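Long-range contacts in trans-4-hydroxy-L-proline dehydratase (Clostridioides difficile 70-100-2010, PDB 6VXC), which dehydrates trans-4-hydroxy-L-proline to (S)-1-pyrroline-5-carboxylate by glycyl radical chemistry, a step in the anaerobic degradation of hydroxyproline: residues G167-F172 with I521-E526; N641-E646 with Y658-L663. All blocks are in the same frame, centred on the assembly; numbering follows the deposited sequence.

Interaction 1: residues G167-F172 with I521-E526; sequences GMFTEF and IDIKIE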
ATOM      1  N   GLY A 167      -7.843   4.991  19.238  1.00 12.79           N
ATOM      2  CA  GLY A 167      -8.272   4.616  17.908  1.00 12.78           C
ATOM      3  C   GLY A 167      -8.833   5.746  17.074  1.00 13.36           C
ATOM      4  O   GLY A 167      -9.563   5.474  16.121  1.00 13.98           O
ATOM      5  N   MET A 168      -8.500   7.010  17.389  1.00 12.14           N
ATOM      6  CA  MET A 168      -8.895   8.121  16.531  1.00 11.98           C
ATOM      7  C   MET A 168      -8.134   8.104  15.208  1.00 11.97           C
ATOM      8  O   MET A 168      -8.628   8.607  14.196  1.00 12.67           O
ATOM      9  CB  MET A 168      -8.655   9.471  17.231  1.00 12.91           C
ATOM     10  CG  MET A 168      -9.414   9.686  18.535  1.00 13.06           C
ATOM     11  SD  MET A 168     -11.193   9.316  18.385  1.00 14.96           S
ATOM     12  CE  MET A 168     -11.721  10.398  17.042  1.00 11.01           C
ATOM     13  N   PHE A 169      -6.905   7.612  15.214  1.00 12.22           N
ATOM     14  CA  PHE A 169      -6.105   7.577  13.999  1.00 12.81           C
ATOM     15  C   PHE A 169      -4.968   6.594  14.227  1.00 12.36           C
ATOM     16  O   PHE A 169      -4.761   6.117  15.343  1.00 12.60           O
ATOM     17  CB  PHE A 169      -5.610   8.975  13.608  1.00 10.86           C
ATOM     18  CG  PHE A 169      -4.793   9.693  14.681  1.00 14.85           C
ATOM     19  CD1 PHE A 169      -3.471   9.335  14.929  1.00 11.62           C
ATOM     20  CD2 PHE A 169      -5.330  10.759  15.388  1.00 11.57           C
ATOM     21  CE1 PHE A 169      -2.700  10.025  15.887  1.00 13.11           C
ATOM     22  CE2 PHE A 169      -4.574  11.451  16.358  1.00 11.53           C
ATOM     23  CZ  PHE A 169      -3.256  11.079  16.607  1.00 11.94           C
ATOM     24  N   THR A 170      -4.246   6.273  13.156  1.00 11.91           N
ATOM     25  CA  THR A 170      -3.077   5.407  13.258  1.00 12.15           C
ATOM     26  C   THR A 170      -1.842   6.198  12.841  1.00 11.00           C
ATOM     27  O   THR A 170      -1.936   7.346  12.414  1.00 13.69           O
ATOM     28  CB  THR A 170      -3.209   4.136  12.399  1.00 12.25           C
ATOM     29  OG1 THR A 170      -3.085   4.487  11.015  1.00 14.20           O
ATOM     30  CG2 THR A 170      -4.559   3.413  12.628  1.00 10.75           C
ATOM     31  N   GLU A 171      -0.678   5.563  12.953  1.00 10.46           N
ATOM     32  CA  GLU A 171       0.609   6.196  12.663  1.00 11.74           C
ATOM     33  C   GLU A 171       1.466   5.263  11.810  1.00 11.30           C
ATOM     34  O   GLU A 171       1.963   4.248  12.301  1.00 13.68           O
ATOM     35  CB  GLU A 171       1.351   6.557  13.951  1.00 11.47           C
ATOM     36  CG  GLU A 171       2.741   7.095  13.667  1.00 10.59           C
ATOM     37  CD  GLU A 171       2.736   8.155  12.592  1.00 12.43           C
ATOM     38  OE1 GLU A 171       1.951   9.113  12.715  1.00 15.31           O
ATOM     39  OE2 GLU A 171       3.507   8.038  11.627  1.00 14.10           O
ATOM     40  N   PHE A 172       1.671   5.634  10.549  1.00 14.45           N
ATOM     41  CA  PHE A 172       2.322   4.730   9.607  1.00 11.76           C
ATOM     42  C   PHE A 172       3.804   4.539   9.894  1.00 14.06           C
ATOM     43  O   PHE A 172       4.361   3.491   9.564  1.00 13.33           O
ATOM     44  CB  PHE A 172       2.126   5.241   8.181  1.00 12.14           C
ATOM     45  CG  PHE A 172       1.075   4.497   7.418  1.00 11.76           C
ATOM     46  CD1 PHE A 172      -0.119   4.138   8.038  1.00 12.75           C
ATOM     47  CD2 PHE A 172       1.294   4.108   6.110  1.00 11.84           C
ATOM     48  CE1 PHE A 172      -1.089   3.424   7.355  1.00 12.14           C
ATOM     49  CE2 PHE A 172       0.319   3.397   5.415  1.00 14.36           C
ATOM     50  CZ  PHE A 172      -0.874   3.047   6.052  1.00 13.19           C
ATOM     51  N   ILE A 521      -7.344  16.724  13.292  1.00 11.98           N
ATOM     52  CA  ILE A 521      -6.362  16.887  12.225  1.00  8.90           C
ATOM     53  C   ILE A 521      -5.160  17.696  12.727  1.00 11.02           C
ATOM     54  O   ILE A 521      -4.004  17.356  12.445  1.00 11.21           O
ATOM     55  CB  ILE A 521      -7.011  17.524  10.978  1.00 11.14           C
ATOM     56  CG1 ILE A 521      -8.131  16.625  10.408  1.00 12.13           C
ATOM     57  CG2 ILE A 521      -5.955  17.800   9.905  1.00  9.98           C
ATOM     58  CD1 ILE A 521      -7.696  15.211  10.111  1.00 12.36           C
ATOM     59  N   ASP A 522      -5.407  18.768  13.485  1.00 12.13           N
ATOM     60  CA  ASP A 522      -4.292  19.520  14.061  1.00 13.00           C
ATOM     61  C   ASP A 522      -3.389  18.610  14.896  1.00 11.19           C
ATOM     62  O   ASP A 522      -2.161  18.681  14.794  1.00 12.46           O
ATOM     63  CB  ASP A 522      -4.811  20.675  14.919  1.00 11.69           C
ATOM     64  CG  ASP A 522      -5.080  21.944  14.122  1.00 12.99           C
ATOM     65  OD1 ASP A 522      -4.779  21.993  12.914  1.00 16.08           O
ATOM     66  OD2 ASP A 522      -5.594  22.914  14.723  1.00 16.46           O
ATOM     67  N   ILE A 523      -3.984  17.746  15.727  1.00 13.38           N
ATOM     68  CA  ILE A 523      -3.194  16.827  16.549  1.00 10.56           C
ATOM     69  C   ILE A 523      -2.350  15.912  15.671  1.00 12.08           C
ATOM     70  O   ILE A 523      -1.161  15.693  15.933  1.00 15.15           O
ATOM     71  CB  ILE A 523      -4.107  16.005  17.474  1.00 10.77           C
ATOM     72  CG1 ILE A 523      -4.686  16.873  18.579  1.00 14.61           C
ATOM     73  CG2 ILE A 523      -3.353  14.800  18.061  1.00 11.90           C
ATOM     74  CD1 ILE A 523      -5.648  16.091  19.457  1.00 20.85           C
ATOM     75  N   LYS A 524      -2.978  15.315  14.651  1.00 13.03           N
ATOM     76  CA  LYS A 524      -2.287  14.375  13.770  1.00 12.19           C
ATOM     77  C   LYS A 524      -1.150  15.056  13.016  1.00 11.15           C
ATOM     78  O   LYS A 524      -0.056  14.504  12.890  1.00 13.62           O
ATOM     79  CB  LYS A 524      -3.286  13.752  12.794  1.00 12.79           C
ATOM     80  CG  LYS A 524      -2.679  12.857  11.711  1.00 14.04           C
ATOM     81  CD  LYS A 524      -1.983  11.639  12.299  1.00 11.71           C
ATOM     82  CE  LYS A 524      -1.569  10.663  11.196  1.00 12.21           C
ATOM     83  NZ  LYS A 524      -0.596   9.648  11.671  1.00 11.23           N
ATOM     84  N   ILE A 525      -1.408  16.245  12.482  1.00 12.02           N
ATOM     85  CA  ILE A 525      -0.421  16.948  11.670  1.00 12.56           C
ATOM     86  C   ILE A 525       0.791  17.341  12.509  1.00 12.59           C
ATOM     87  O   ILE A 525       1.933  17.227  12.062  1.00 12.48           O
ATOM     88  CB  ILE A 525      -1.072  18.182  11.010  1.00 14.97           C
ATOM     89  CG1 ILE A 525      -2.213  17.789  10.060  1.00 15.48           C
ATOM     90  CG2 ILE A 525      -0.032  19.010  10.274  1.00 16.31           C
ATOM     91  CD1 ILE A 525      -1.783  17.418   8.678  1.00 15.55           C
ATOM     92  N   GLU A 526       0.565  17.800  13.740  1.00 13.06           N
ATOM     93  CA  GLU A 526       1.689  18.156  14.606  1.00 14.06           C
ATOM     94  C   GLU A 526       2.593  16.957  14.865  1.00 12.75           C
ATOM     95  O   GLU A 526       3.815  17.061  14.758  1.00 14.10           O
ATOM     96  CB  GLU A 526       1.184  18.753  15.921  1.00 14.11           C
ATOM     97  CG  GLU A 526       2.289  18.922  16.947  1.00 19.64           C
ATOM     98  CD  GLU A 526       1.868  19.747  18.169  1.00 26.61           C
ATOM     99  OE1 GLU A 526       0.655  19.957  18.374  1.00 29.56           O
ATOM    100  OE2 GLU A 526       2.766  20.144  18.942  1.00 29.82           O
TER
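F169, T170 and E171 meet I523 and K524 where an extended loop of the glycyl radical enzyme fold passes along helix 506-538. The loop leaves helix 158-166 through a Schellman motif at G167, and from M168 to F172 its backbone is hydrogen-bonded antiparallel to strand 463-472. F169 turns its ring toward the helix with CG between its own N and carbonyl carbon (chi1 57°). The methylene CD of K524 lies over one face, offset toward the rim, a CH-pi contact of 4.1 Å from K524 CD to the F169 ring centroid; the methyl of I523 meets the ring edge, 4.0 Å between I523 CG2 and F169 CE2. T170 directs its CB away from the helix, and its hydroxyl is hydrogen-bonded to E353, but its carbonyl O accepts a hydrogen bond from K524 NZ. E171 adds a salt bridge, 2.8 Å from OE1 to K524 NZ, weak as a hydrogen bond, while OE2 is taken by the amide of M173. A bend at chi2 (63°) carries the lysine past the phenyl ring to this buried cluster, which T468 O also joins. K524 NZ lies in the carbonyl plane of T170, 2.8 Å from its O.

Interaction 2: residues N641-E646 with Y658-L663; sequences NAYYNE and YRVDML
Beside the probable active site, strand 657-661 carries D661 toward the residues assigned to catalysis by similarity and is backed by a helix through Y643 against V660 and M662. The CB of D661 is directed away from the helix, and its side chain comes within about 4 Å of that of E456, the proton acceptor by similarity, while its neighbour V660 faces the helix. V660 CG2 approaches the tyrosine ring obliquely and closes to 3.5 Å from Y643 CE2. V660 is near an eclipsed conformation (chi1 129°), so the tight fit may carry some strain. M662 comes to the same CD2-CE2 edge from the other side of the ring plane, its bent chain bringing SD to 4.0 Å from Y643 CE2; this Met-aromatic contact is oblique, with SD 4.9 Å from the Y643 ring centroid. The carbonyl O of D661 lies at the ring edge, near its plane. With CG anti to its N (chi1 -175°), Y643 reaches across the sheet side of the helix, and its hydroxyl is hydrogen-bonded to I570 O of strand 565-573. That strand is the parallel neighbour of 657-661, so helix 630-647, whose segment 641-646 runs nearly antiparallel to strand segment 658-661 (155°), is the last helix of the beta-alpha-beta crossover between them. One residue along the helix, Y644 offers its backbone to the same valine, 4.1 Å from Y644 CA to V660 CG2. Its side chain runs across the strand direction, bringing its hydroxyl near the guanidinium of R659, and a water accepts a hydrogen bond from R659 NH1 (2.8 Å) and is hydrogen-bonded to Y644 OH (2.5 Å). The water lies in the plane of both the phenol and the guanidinium, whose NH2 forms a salt bridge with E657.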
ATOM      1  N   ASN A 641     -16.078  17.327   1.515  1.00 12.86           N
ATOM      2  CA  ASN A 641     -15.500  18.658   1.347  1.00 13.73           C
ATOM      3  C   ASN A 641     -14.877  19.168   2.638  1.00 12.89           C
ATOM      4  O   ASN A 641     -13.817  19.798   2.609  1.00 13.21           O
ATOM      5  CB  ASN A 641     -16.569  19.631   0.851  1.00 16.72           C
ATOM      6  CG  ASN A 641     -16.996  19.328  -0.564  1.00 22.10           C
ATOM      7  OD1 ASN A 641     -16.249  18.715  -1.314  1.00 22.33           O
ATOM      8  ND2 ASN A 641     -18.205  19.739  -0.936  1.00 24.56           N
ATOM      9  N   ALA A 642     -15.518  18.910   3.776  1.00 12.69           N
ATOM     10  CA  ALA A 642     -14.945  19.346   5.044  1.00 13.69           C
ATOM     11  C   ALA A 642     -13.607  18.672   5.284  1.00 11.44           C
ATOM     12  O   ALA A 642     -12.649  19.320   5.723  1.00 11.49           O
ATOM     13  CB  ALA A 642     -15.904  19.049   6.196  1.00  8.77           C
ATOM     14  N   TYR A 643     -13.531  17.368   5.000  1.00 11.61           N
ATOM     15  CA  TYR A 643     -12.283  16.624   5.156  1.00  9.15           C
ATOM     16  C   TYR A 643     -11.214  17.132   4.201  1.00 10.10           C
ATOM     17  O   TYR A 643     -10.084  17.433   4.609  1.00 12.56           O
ATOM     18  CB  TYR A 643     -12.552  15.132   4.934  1.00  9.91           C
ATOM     19  CG  TYR A 643     -11.368  14.238   5.183  1.00 12.49           C
ATOM     20  CD1 TYR A 643     -10.787  14.158   6.440  1.00 12.24           C
ATOM     21  CD2 TYR A 643     -10.856  13.429   4.175  1.00 13.75           C
ATOM     22  CE1 TYR A 643      -9.719  13.314   6.688  1.00 13.67           C
ATOM     23  CE2 TYR A 643      -9.778  12.585   4.412  1.00 12.24           C
ATOM     24  CZ  TYR A 643      -9.214  12.532   5.671  1.00 14.23           C
ATOM     25  OH  TYR A 643      -8.146  11.701   5.943  1.00 14.23           O
ATOM     26  N   TYR A 644     -11.565  17.248   2.924  1.00 11.05           N
ATOM     27  CA  TYR A 644     -10.659  17.820   1.938  1.00 10.73           C
ATOM     28  C   TYR A 644     -10.169  19.197   2.375  1.00 11.53           C
ATOM     29  O   TYR A 644      -8.970  19.485   2.326  1.00 12.26           O
ATOM     30  CB  TYR A 644     -11.370  17.921   0.592  1.00 12.61           C
ATOM     31  CG  TYR A 644     -10.679  18.778  -0.434  1.00 10.14           C
ATOM     32  CD1 TYR A 644      -9.672  18.252  -1.230  1.00  9.66           C
ATOM     33  CD2 TYR A 644     -11.040  20.109  -0.619  1.00 12.22           C
ATOM     34  CE1 TYR A 644      -9.029  19.021  -2.166  1.00 10.56           C
ATOM     35  CE2 TYR A 644     -10.390  20.900  -1.564  1.00 14.37           C
ATOM     36  CZ  TYR A 644      -9.383  20.336  -2.337  1.00 11.03           C
ATOM     37  OH  TYR A 644      -8.714  21.069  -3.273  1.00 14.77           O
ATOM     38  N   ASN A 645     -11.091  20.058   2.819  1.00 12.70           N
ATOM     39  CA  ASN A 645     -10.735  21.429   3.172  1.00 12.42           C
ATOM     40  C   ASN A 645      -9.868  21.494   4.420  1.00 13.01           C
ATOM     41  O   ASN A 645      -8.973  22.340   4.503  1.00 16.26           O
ATOM     42  CB  ASN A 645     -11.997  22.269   3.390  1.00 14.70           C
ATOM     43  CG  ASN A 645     -12.673  22.685   2.088  1.00 17.07           C
ATOM     44  OD1 ASN A 645     -12.022  22.912   1.081  1.00 16.51           O
ATOM     45  ND2 ASN A 645     -13.990  22.794   2.121  1.00 18.38           N
ATOM     46  N   GLU A 646     -10.099  20.606   5.381  1.00 13.34           N
ATOM     47  CA  GLU A 646      -9.344  20.644   6.626  1.00 10.77           C
ATOM     48  C   GLU A 646      -7.899  20.200   6.437  1.00 13.35           C
ATOM     49  O   GLU A 646      -7.002  20.708   7.126  1.00 14.09           O
ATOM     50  CB  GLU A 646     -10.038  19.771   7.662  1.00 11.82           C
ATOM     51  CG  GLU A 646      -9.447  19.856   9.041  1.00 12.73           C
ATOM     52  CD  GLU A 646      -9.496  21.259   9.579  1.00 13.64           C
ATOM     53  OE1 GLU A 646     -10.588  21.876   9.547  1.00 17.58           O
ATOM     54  OE2 GLU A 646      -8.438  21.736  10.028  1.00 17.35           O
ATOM     55  N   TYR A 658       0.021  18.712   2.163  1.00 11.42           N
ATOM     56  CA  TYR A 658      -0.880  17.623   2.495  1.00 11.88           C
ATOM     57  C   TYR A 658      -2.011  17.543   1.485  1.00 11.29           C
ATOM     58  O   TYR A 658      -2.453  18.558   0.929  1.00 11.73           O
ATOM     59  CB  TYR A 658      -1.462  17.792   3.906  1.00 11.70           C
ATOM     60  CG  TYR A 658      -0.563  17.191   4.929  1.00 13.22           C
ATOM     61  CD1 TYR A 658       0.507  17.916   5.444  1.00 11.75           C
ATOM     62  CD2 TYR A 658      -0.734  15.880   5.344  1.00 11.82           C
ATOM     63  CE1 TYR A 658       1.348  17.367   6.354  1.00 11.98           C
ATOM     64  CE2 TYR A 658       0.120  15.311   6.269  1.00 10.13           C
ATOM     65  CZ  TYR A 658       1.160  16.069   6.765  1.00 12.33           C
ATOM     66  OH  TYR A 658       2.017  15.519   7.671  1.00 15.24           O
ATOM     67  N   ARG A 659      -2.442  16.316   1.221  1.00 12.61           N
ATOM     68  CA  ARG A 659      -3.597  16.042   0.384  1.00  9.07           C
ATOM     69  C   ARG A 659      -4.363  14.868   0.991  1.00 10.94           C
ATOM     70  O   ARG A 659      -3.965  14.293   2.003  1.00 10.72           O
ATOM     71  CB  ARG A 659      -3.181  15.774  -1.070  1.00  9.81           C
ATOM     72  CG  ARG A 659      -2.367  16.930  -1.716  1.00 12.45           C
ATOM     73  CD  ARG A 659      -2.152  16.737  -3.221  1.00 11.11           C
ATOM     74  NE  ARG A 659      -3.419  16.858  -3.933  1.00 11.71           N
ATOM     75  CZ  ARG A 659      -4.046  18.007  -4.160  1.00 13.25           C
ATOM     76  NH1 ARG A 659      -5.205  18.014  -4.817  1.00 13.15           N
ATOM     77  NH2 ARG A 659      -3.505  19.152  -3.755  1.00 11.18           N
ATOM     78  N   VAL A 660      -5.442  14.470   0.335  1.00  9.37           N
ATOM     79  CA  VAL A 660      -6.430  13.589   0.933  1.00  9.93           C
ATOM     80  C   VAL A 660      -6.623  12.374   0.031  1.00 11.74           C
ATOM     81  O   VAL A 660      -6.555  12.496  -1.195  1.00 12.61           O
ATOM     82  CB  VAL A 660      -7.717  14.420   1.145  1.00 13.49           C
ATOM     83  CG1 VAL A 660      -8.929  13.787   0.593  1.00 16.21           C
ATOM     84  CG2 VAL A 660      -7.838  14.891   2.626  1.00 11.83           C
ATOM     85  N   ASP A 661      -6.792  11.194   0.640  1.00 13.95           N
ATOM     86  CA  ASP A 661      -7.239   9.992  -0.061  1.00 12.99           C
ATOM     87  C   ASP A 661      -8.169   9.195   0.860  1.00 13.71           C
ATOM     88  O   ASP A 661      -8.317   9.510   2.045  1.00 15.29           O
ATOM     89  CB  ASP A 661      -6.046   9.141  -0.581  1.00 10.29           C
ATOM     90  CG  ASP A 661      -5.080   8.700   0.513  1.00 13.62           C
ATOM     91  OD1 ASP A 661      -5.482   8.710   1.687  1.00 17.19           O
ATOM     92  OD2 ASP A 661      -3.906   8.319   0.198  1.00 14.25           O
ATOM     93  N   MET A 662      -8.809   8.158   0.305  1.00 11.93           N
ATOM     94  CA  MET A 662      -9.879   7.434   0.994  1.00 12.83           C
ATOM     95  C   MET A 662      -9.702   5.934   0.773  1.00 12.94           C
ATOM     96  O   MET A 662     -10.149   5.402  -0.252  1.00 12.75           O
ATOM     97  CB  MET A 662     -11.238   7.900   0.489  1.00 13.17           C
ATOM     98  CG  MET A 662     -11.314   9.414   0.352  1.00 16.61           C
ATOM     99  SD  MET A 662     -11.691  10.175   1.931  1.00 23.40           S
ATOM    100  CE  MET A 662     -13.415   9.717   2.028  1.00 14.29           C
ATOM    101  N   LEU A 663      -9.075   5.261   1.733  1.00 10.27           N
ATOM    102  CA  LEU A 663      -8.917   3.812   1.700  1.00 12.55           C
ATOM    103  C   LEU A 663      -8.735   3.305   3.126  1.00 13.01           C
ATOM    104  O   LEU A 663      -8.341   4.069   4.011  1.00 15.13           O
ATOM    105  CB  LEU A 663      -7.735   3.388   0.807  1.00 13.08           C
ATOM    106  CG  LEU A 663      -6.242   3.754   0.936  1.00 14.74           C
ATOM    107  CD1 LEU A 663      -6.037   5.245   1.006  1.00 16.45           C
ATOM    108  CD2 LEU A 663      -5.513   3.039   2.047  1.00 14.34           C
TER
HETATM  109  O   HOH W   1      -6.896  20.305  -4.885  1.00 15.61           O

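From the N terminus, interaction 1 comes first: it brings the loop after helix 158-166 onto helix 506-538 and so closes a loop of 348 residues. Interaction 2 opens only after that loop is shut and spans just 11 residues, joining helix 630-647 to strand 657-661; the two are in series and neither nests nor crosses. They lie at opposite edges of the three-stranded parallel sheet: 167-172 pairs antiparallel with edge strand 463-472, and 657-661 is the other edge strand. Helix 506-538 touches both parts of interaction 2, I525 packing on Y658 and I521 on E646, and R650 forms salt bridges with D522 and E646.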